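Local structure of uncharacterized protein, DUF633, LMOf2365_1472 (Listeria monocytogenes str. 4b F2365, 3GNL) at residues Leu132-Trp135 / Ser136-Asn140; Val168-Lys172 / Gln173-Phe177. The protein is of unknown function but probably methylates N1 of adenine 22 in tRNA, using a Rossmann-like methyltransferase domain. All coordinates share one frame; numbering follows the deposited sequence.

Contact 1: Leu132-Trp135 / Ser136-Asn140; sequences LREW and SEQNN
The last turns of helix 129-139 end in a Schellman motif, and here Trp135 and Asn139 meet one turn apart. Asn139 N donates to Trp135 O at 2.9 Å, the ordinary helical bond. The Asn139 side chain adds a second: ND2 reaches the same Trp135 O at 3.1 Å, with an N-H...O angle of 161°. One carbonyl thus takes two donors from one residue. This second bond lies close to the amide plane of Asn139, so it helps fix the rotation of that amide. CG of Asn139 sits beside its own backbone N (chi1 -66°), which folds the amide back over the indole. ND2 stands 3.1 Å above the ring plane, offset toward the rim on the pyrrole side. CB of Asn139 makes a CH-pi contact, 4.2 Å from the centroid of the six-membered ring of Trp135. The indole itself is buried against helix 101-110, where it touches Arg105, Leu108 and Glu109. Earlier in the turn, Gln138 N bonds to Glu134 O. The side chains of the same pair also meet: NE2 of Gln138 lies 3.9 Å from CG of Glu134, and the amide and carboxylate planes are only 18° apart. Glu134 OE1 forms a salt bridge with Arg105 NH1. At the helix end Asn140 has a positive phi, and its N makes a weak 3.4 Å bond to Glu137 O.

Contact 2: Val168-Lys172 / Gln173-Phe177; sequences VTWTK and QEIFF
Thr171 holds OG1 between its backbone N and carbonyl carbon (chi1 62°), while Glu174 keeps CG beside its own backbone N (chi1 -68°) and then runs extended. These torsions bring the two side chains together as a capping box at the start of helix 172-177. Thr171 is the N-cap. Its OG1 accepts from Glu174 N at 3.0 Å in a fairly straight bond. In return Thr171 N donates to Glu174 OE1 at 2.9 Å, meeting the carboxylate on its anti side. Each residue therefore satisfies a backbone N-H of the other. A water also donates to Glu174 OE1 and to Thr169 O, which ties the carboxylate to the chain leading into the helix. Regular helical bonding follows, with Ile175 N on Thr171 O and Phe176 N on Lys172 O. Trp170 lies just ahead of the cap. Its ring presents an edge to the carboxylate, with CE3 3.4 Å from Glu174 OE1 and the two planes nearly perpendicular at 89°. NE1 of Trp170 is hydrogen-bonded to Ser136 OG, on helix 129-139. Gln173 OE1 lies 3.5 Å from Lys172 CG, and its NE2 is held by Asp233 of helix 215-235. CG1 of Ile175 packs 3.7 Å from CB of Trp170.

Contact 1 comes first along the chain, at the end of helix 129-139. Strands 141-151 and 154-163 follow, and the next loop leads into contact 2 at the start of helix 172-177. The two centres are 10 Å apart, and the contacts touch directly. Asn140 OD1 takes a probable hydrogen bond from Val168 N at 2.8 Å, and Glu137 OE2 another from Trp170 N at 2.9 Å. Arg133 NH1 also bonds to Ile175 O. The end of helix 129-139 is thereby joined to the loop before helix 172-177, and Arg133 reaches the helix itself. Helix 172-177, which also touches helix 215-235, thus lies beside helix 129-139, which follows strand 120-125 of the Rossmann-like sheet.

Contact 1: Leu132-Trp135 / Ser136-Asn140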
ATOM      1  N   LEU A 132      -5.366  -0.245  -5.844  1.00 20.58           N
ATOM      2  CA  LEU A 132      -4.944   1.116  -5.530  1.00 19.72           C
ATOM      3  C   LEU A 132      -4.348   1.821  -6.747  1.00 19.07           C
ATOM      4  O   LEU A 132      -4.422   3.056  -6.884  1.00 18.40           O
ATOM      5  CB  LEU A 132      -3.962   1.075  -4.358  1.00 18.93           C
ATOM      6  CG  LEU A 132      -4.601   0.591  -3.063  1.00 22.04           C
ATOM      7  CD1 LEU A 132      -3.541   0.457  -2.017  1.00 20.31           C
ATOM      8  CD2 LEU A 132      -5.740   1.525  -2.587  1.00 22.62           C
ATOM      9  N   ARG A 133      -3.762   1.073  -7.681  1.00 18.59           N
ATOM     10  CA  ARG A 133      -3.279   1.682  -8.911  1.00 18.67           C
ATOM     11  C   ARG A 133      -4.448   2.077  -9.786  1.00 20.57           C
ATOM     12  O   ARG A 133      -4.373   3.124 -10.438  1.00 20.76           O
ATOM     13  CB  ARG A 133      -2.224   0.780  -9.623  1.00 17.06           C
ATOM     14  CG  ARG A 133      -1.112   0.406  -8.655  1.00 18.31           C
ATOM     15  CD  ARG A 133       0.110  -0.039  -9.398  1.00 19.74           C
ATOM     16  NE  ARG A 133       1.112  -0.603  -8.514  1.00 20.56           N
ATOM     17  CZ  ARG A 133       1.185  -1.882  -8.155  1.00 20.31           C
ATOM     18  NH1 ARG A 133       0.333  -2.792  -8.658  1.00 19.95           N
ATOM     19  NH2 ARG A 133       2.137  -2.274  -7.307  1.00 21.36           N
ATOM     20  N   GLU A 134      -5.549   1.307  -9.744  1.00 19.62           N
ATOM     21  CA  GLU A 134      -6.777   1.696 -10.437  1.00 22.19           C
ATOM     22  C   GLU A 134      -7.339   2.938  -9.805  1.00 22.22           C
ATOM     23  O   GLU A 134      -7.721   3.855 -10.545  1.00 21.95           O
ATOM     24  CB  GLU A 134      -7.825   0.580 -10.446  1.00 24.76           C
ATOM     25  CG  GLU A 134      -8.941   0.901 -11.401  1.00 32.22           C
ATOM     26  CD  GLU A 134      -9.749  -0.303 -11.740  1.00 35.31           C
ATOM     27  OE1 GLU A 134     -10.176  -1.030 -10.807  1.00 37.43           O
ATOM     28  OE2 GLU A 134      -9.930  -0.520 -12.962  1.00 37.08           O
ATOM     29  N   TRP A 135      -7.382   2.976  -8.471  1.00 20.02           N
ATOM     30  CA  TRP A 135      -7.852   4.162  -7.772  1.00 20.28           C
ATOM     31  C   TRP A 135      -7.026   5.362  -8.205  1.00 19.04           C
ATOM     32  O   TRP A 135      -7.573   6.454  -8.410  1.00 19.97           O
ATOM     33  CB  TRP A 135      -7.743   3.921  -6.264  1.00 20.19           C
ATOM     34  CG  TRP A 135      -8.204   5.142  -5.449  1.00 21.00           C
ATOM     35  CD1 TRP A 135      -9.453   5.400  -5.007  1.00 22.57           C
ATOM     36  CD2 TRP A 135      -7.373   6.218  -5.027  1.00 22.44           C
ATOM     37  NE1 TRP A 135      -9.465   6.606  -4.331  1.00 23.08           N
ATOM     38  CE2 TRP A 135      -8.209   7.146  -4.360  1.00 22.37           C
ATOM     39  CE3 TRP A 135      -6.017   6.517  -5.197  1.00 23.79           C
ATOM     40  CZ2 TRP A 135      -7.707   8.355  -3.807  1.00 21.83           C
ATOM     41  CZ3 TRP A 135      -5.517   7.709  -4.648  1.00 24.03           C
ATOM     42  CH2 TRP A 135      -6.377   8.605  -3.958  1.00 22.91           C
ATOM     43  N   SER A 136      -5.717   5.205  -8.316  1.00 19.72           N
ATOM     44  CA  SER A 136      -4.840   6.311  -8.701  1.00 19.68           C
ATOM     45  C   SER A 136      -5.239   6.875 -10.066  1.00 21.35           C
ATOM     46  O   SER A 136      -5.314   8.094 -10.247  1.00 21.48           O
ATOM     47  CB  SER A 136      -3.385   5.815  -8.644  1.00 24.36           C
ATOM     48  OG  SER A 136      -2.610   6.161  -9.769  1.00 27.97           O
ATOM     49  N   GLU A 137      -5.538   5.999 -11.015  1.00 20.13           N
ATOM     50  CA  GLU A 137      -5.998   6.424 -12.316  1.00 20.35           C
ATOM     51  C   GLU A 137      -7.370   7.101 -12.229  1.00 19.76           C
ATOM     52  O   GLU A 137      -7.518   8.180 -12.833  1.00 21.84           O
ATOM     53  CB  GLU A 137      -6.108   5.177 -13.204  1.00 21.22           C
ATOM     54  CG  GLU A 137      -6.676   5.443 -14.577  1.00 20.97           C
ATOM     55  CD  GLU A 137      -6.490   4.246 -15.472  1.00 19.97           C
ATOM     56  OE1 GLU A 137      -7.428   3.392 -15.479  1.00 21.67           O
ATOM     57  OE2 GLU A 137      -5.478   4.168 -16.205  1.00 21.07           O
ATOM     58  N   GLN A 138      -8.347   6.517 -11.531  1.00 22.49           N
ATOM     59  CA  GLN A 138      -9.716   7.093 -11.422  1.00 23.69           C
ATOM     60  C   GLN A 138      -9.727   8.439 -10.734  1.00 25.21           C
ATOM     61  O   GLN A 138     -10.575   9.277 -11.032  1.00 27.02           O
ATOM     62  CB  GLN A 138     -10.701   6.188 -10.702  1.00 28.21           C
ATOM     63  CG  GLN A 138     -11.124   4.969 -11.482  1.00 32.02           C
ATOM     64  CD  GLN A 138     -11.916   4.017 -10.622  1.00 35.89           C
ATOM     65  OE1 GLN A 138     -12.142   4.284  -9.421  1.00 39.52           O
ATOM     66  NE2 GLN A 138     -12.341   2.891 -11.201  1.00 37.40           N
ATOM     67  N   ASN A 139      -8.784   8.650  -9.821  1.00 23.40           N
ATOM     68  CA  ASN A 139      -8.797   9.909  -9.070  1.00 22.86           C
ATOM     69  C   ASN A 139      -7.653  10.868  -9.406  1.00 24.16           C
ATOM     70  O   ASN A 139      -7.463  11.874  -8.724  1.00 25.51           O
ATOM     71  CB  ASN A 139      -8.851   9.578  -7.587  1.00 23.48           C
ATOM     72  CG  ASN A 139     -10.150   8.920  -7.212  1.00 26.65           C
ATOM     73  OD1 ASN A 139     -11.123   9.607  -6.919  1.00 27.45           O
ATOM     74  ND2 ASN A 139     -10.200   7.566  -7.226  1.00 25.60           N
ATOM     75  N   ASN A 140      -6.896  10.582 -10.464  1.00 23.35           N
ATOM     76  CA  ASN A 140      -5.761  11.414 -10.861  1.00 22.43           C
ATOM     77  C   ASN A 140      -4.753  11.707  -9.755  1.00 26.17           C
ATOM     78  O   ASN A 140      -4.372  12.858  -9.519  1.00 25.42           O
ATOM     79  CB  ASN A 140      -6.205  12.725 -11.561  1.00 24.70           C
ATOM     80  CG  ASN A 140      -6.809  12.474 -12.953  1.00 27.74           C
ATOM     81  OD1 ASN A 140      -6.607  11.429 -13.554  1.00 26.78           O
ATOM     82  ND2 ASN A 140      -7.544  13.447 -13.465  1.00 29.56           N
TER

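Contact 2: Val168-Lys172 / Gln173-Phe177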
ATOM      1  N   VAL A 168      -4.224  11.093 -15.063  1.00 20.76           N
ATOM      2  CA  VAL A 168      -3.354   9.939 -14.880  1.00 20.77           C
ATOM      3  C   VAL A 168      -3.952   8.800 -15.679  1.00 17.91           C
ATOM      4  O   VAL A 168      -5.134   8.469 -15.528  1.00 21.82           O
ATOM      5  CB  VAL A 168      -3.228   9.616 -13.395  1.00 20.82           C
ATOM      6  CG1 VAL A 168      -2.377   8.363 -13.171  1.00 20.71           C
ATOM      7  CG2 VAL A 168      -2.559  10.791 -12.646  1.00 22.32           C
ATOM      8  N   THR A 169      -3.109   8.253 -16.545  1.00 17.06           N
ATOM      9  CA  THR A 169      -3.545   7.143 -17.446  1.00 17.79           C
ATOM     10  C   THR A 169      -2.480   6.061 -17.478  1.00 17.43           C
ATOM     11  O   THR A 169      -1.374   6.284 -17.986  1.00 18.47           O
ATOM     12  CB  THR A 169      -3.805   7.660 -18.904  1.00 17.48           C
ATOM     13  OG1 THR A 169      -2.588   8.180 -19.457  1.00 18.99           O
ATOM     14  CG2 THR A 169      -4.908   8.721 -18.929  1.00 18.64           C
ATOM     15  N   TRP A 170      -2.805   4.882 -16.928  1.00 17.78           N
ATOM     16  CA  TRP A 170      -1.811   3.816 -16.874  1.00 17.79           C
ATOM     17  C   TRP A 170      -2.028   2.817 -17.998  1.00 18.17           C
ATOM     18  O   TRP A 170      -3.049   2.834 -18.626  1.00 19.93           O
ATOM     19  CB  TRP A 170      -1.993   3.050 -15.541  1.00 18.43           C
ATOM     20  CG  TRP A 170      -1.706   3.877 -14.291  1.00 18.39           C
ATOM     21  CD1 TRP A 170      -2.545   4.045 -13.241  1.00 19.01           C
ATOM     22  CD2 TRP A 170      -0.533   4.684 -14.039  1.00 17.28           C
ATOM     23  NE1 TRP A 170      -1.951   4.880 -12.300  1.00 19.83           N
ATOM     24  CE2 TRP A 170      -0.735   5.296 -12.762  1.00 18.33           C
ATOM     25  CE3 TRP A 170       0.663   4.947 -14.736  1.00 18.40           C
ATOM     26  CZ2 TRP A 170       0.220   6.163 -12.176  1.00 19.38           C
ATOM     27  CZ3 TRP A 170       1.631   5.815 -14.126  1.00 18.87           C
ATOM     28  CH2 TRP A 170       1.375   6.401 -12.854  1.00 18.55           C
ATOM     29  N   THR A 171      -1.035   1.972 -18.246  1.00 15.97           N
ATOM     30  CA  THR A 171      -1.315   0.775 -19.043  1.00 17.15           C
ATOM     31  C   THR A 171      -1.793  -0.331 -18.077  1.00 18.65           C
ATOM     32  O   THR A 171      -1.591  -0.253 -16.859  1.00 17.23           O
ATOM     33  CB  THR A 171      -0.103   0.266 -19.736  1.00 18.12           C
ATOM     34  OG1 THR A 171       0.890  -0.125 -18.758  1.00 17.59           O
ATOM     35  CG2 THR A 171       0.500   1.297 -20.656  1.00 18.49           C
ATOM     36  N   LYS A 172      -2.327  -1.413 -18.612  1.00 18.56           N
ATOM     37  CA  LYS A 172      -2.777  -2.491 -17.738  1.00 19.32           C
ATOM     38  C   LYS A 172      -1.572  -3.123 -17.021  1.00 19.26           C
ATOM     39  O   LYS A 172      -1.708  -3.555 -15.875  1.00 19.44           O
ATOM     40  CB  LYS A 172      -3.608  -3.533 -18.519  1.00 23.18           C
ATOM     41  CG  LYS A 172      -2.918  -4.207 -19.638  1.00 27.24           C
ATOM     42  CD  LYS A 172      -3.901  -5.125 -20.467  1.00 29.74           C
ATOM     43  CE  LYS A 172      -3.108  -5.767 -21.666  1.00 31.61           C
ATOM     44  NZ  LYS A 172      -3.679  -7.061 -22.243  1.00 34.17           N
ATOM     45  N   GLN A 173      -0.417  -3.148 -17.677  1.00 17.43           N
ATOM     46  CA  GLN A 173       0.797  -3.659 -17.036  1.00 19.28           C
ATOM     47  C   GLN A 173       1.189  -2.763 -15.865  1.00 18.50           C
ATOM     48  O   GLN A 173       1.548  -3.243 -14.781  1.00 17.81           O
ATOM     49  CB  GLN A 173       1.968  -3.758 -18.013  1.00 19.63           C
ATOM     50  CG  GLN A 173       1.778  -4.800 -19.135  1.00 21.79           C
ATOM     51  CD  GLN A 173       1.037  -4.276 -20.366  1.00 25.74           C
ATOM     52  OE1 GLN A 173       0.360  -3.233 -20.362  1.00 24.71           O
ATOM     53  NE2 GLN A 173       1.160  -5.036 -21.459  1.00 28.75           N
ATOM     54  N   GLU A 174       1.113  -1.446 -16.054  1.00 17.58           N
ATOM     55  CA  GLU A 174       1.444  -0.535 -14.952  1.00 17.13           C
ATOM     56  C   GLU A 174       0.487  -0.731 -13.783  1.00 18.11           C
ATOM     57  O   GLU A 174       0.896  -0.674 -12.613  1.00 18.49           O
ATOM     58  CB  GLU A 174       1.472   0.915 -15.454  1.00 17.94           C
ATOM     59  CG  GLU A 174       2.614   1.169 -16.390  1.00 20.47           C
ATOM     60  CD  GLU A 174       2.575   2.566 -17.023  1.00 21.52           C
ATOM     61  OE1 GLU A 174       1.489   3.015 -17.396  1.00 19.73           O
ATOM     62  OE2 GLU A 174       3.660   3.182 -17.093  1.00 25.90           O
ATOM     63  N   ILE A 175      -0.807  -0.912 -14.035  1.00 16.30           N
ATOM     64  CA  ILE A 175      -1.753  -1.187 -12.937  1.00 17.92           C
ATOM     65  C   ILE A 175      -1.428  -2.515 -12.207  1.00 17.62           C
ATOM     66  O   ILE A 175      -1.493  -2.595 -10.973  1.00 18.14           O
ATOM     67  CB  ILE A 175      -3.196  -1.138 -13.449  1.00 17.75           C
ATOM     68  CG1 ILE A 175      -3.604   0.343 -13.570  1.00 20.04           C
ATOM     69  CG2 ILE A 175      -4.196  -1.808 -12.544  1.00 18.86           C
ATOM     70  CD1 ILE A 175      -4.857   0.538 -14.332  1.00 22.49           C
ATOM     71  N   PHE A 176      -1.140  -3.570 -12.963  1.00 18.19           N
ATOM     72  CA  PHE A 176      -0.965  -4.900 -12.359  1.00 18.50           C
ATOM     73  C   PHE A 176       0.355  -5.008 -11.642  1.00 17.55           C
ATOM     74  O   PHE A 176       0.398  -5.679 -10.600  1.00 18.63           O
ATOM     75  CB  PHE A 176      -1.017  -5.933 -13.509  1.00 20.22           C
ATOM     76  CG  PHE A 176      -1.190  -7.364 -13.107  1.00 25.53           C
ATOM     77  CD1 PHE A 176      -2.459  -7.955 -13.164  1.00 27.82           C
ATOM     78  CD2 PHE A 176      -0.091  -8.143 -12.784  1.00 26.59           C
ATOM     79  CE1 PHE A 176      -2.638  -9.328 -12.835  1.00 29.50           C
ATOM     80  CE2 PHE A 176      -0.264  -9.530 -12.472  1.00 28.20           C
ATOM     81  CZ  PHE A 176      -1.522 -10.087 -12.489  1.00 27.58           C
ATOM     82  N   PHE A 177       1.414  -4.397 -12.162  1.00 16.67           N
ATOM     83  CA  PHE A 177       2.783  -4.583 -11.706  1.00 16.19           C
ATOM     84  C   PHE A 177       3.412  -3.396 -10.971  1.00 17.82           C
ATOM     85  O   PHE A 177       4.372  -3.563 -10.183  1.00 18.99           O
ATOM     86  CB  PHE A 177       3.697  -4.984 -12.847  1.00 18.11           C
ATOM     87  CG  PHE A 177       3.299  -6.281 -13.498  1.00 18.60           C
ATOM     88  CD1 PHE A 177       3.509  -7.476 -12.817  1.00 20.93           C
ATOM     89  CD2 PHE A 177       2.725  -6.293 -14.772  1.00 19.37           C
ATOM     90  CE1 PHE A 177       3.153  -8.705 -13.402  1.00 20.30           C
ATOM     91  CE2 PHE A 177       2.363  -7.493 -15.376  1.00 20.82           C
ATOM     92  CZ  PHE A 177       2.566  -8.711 -14.693  1.00 21.42           C
TER
HETATM   93  O   HOH W   1       1.234   5.381 -18.677  1.00 22.60           O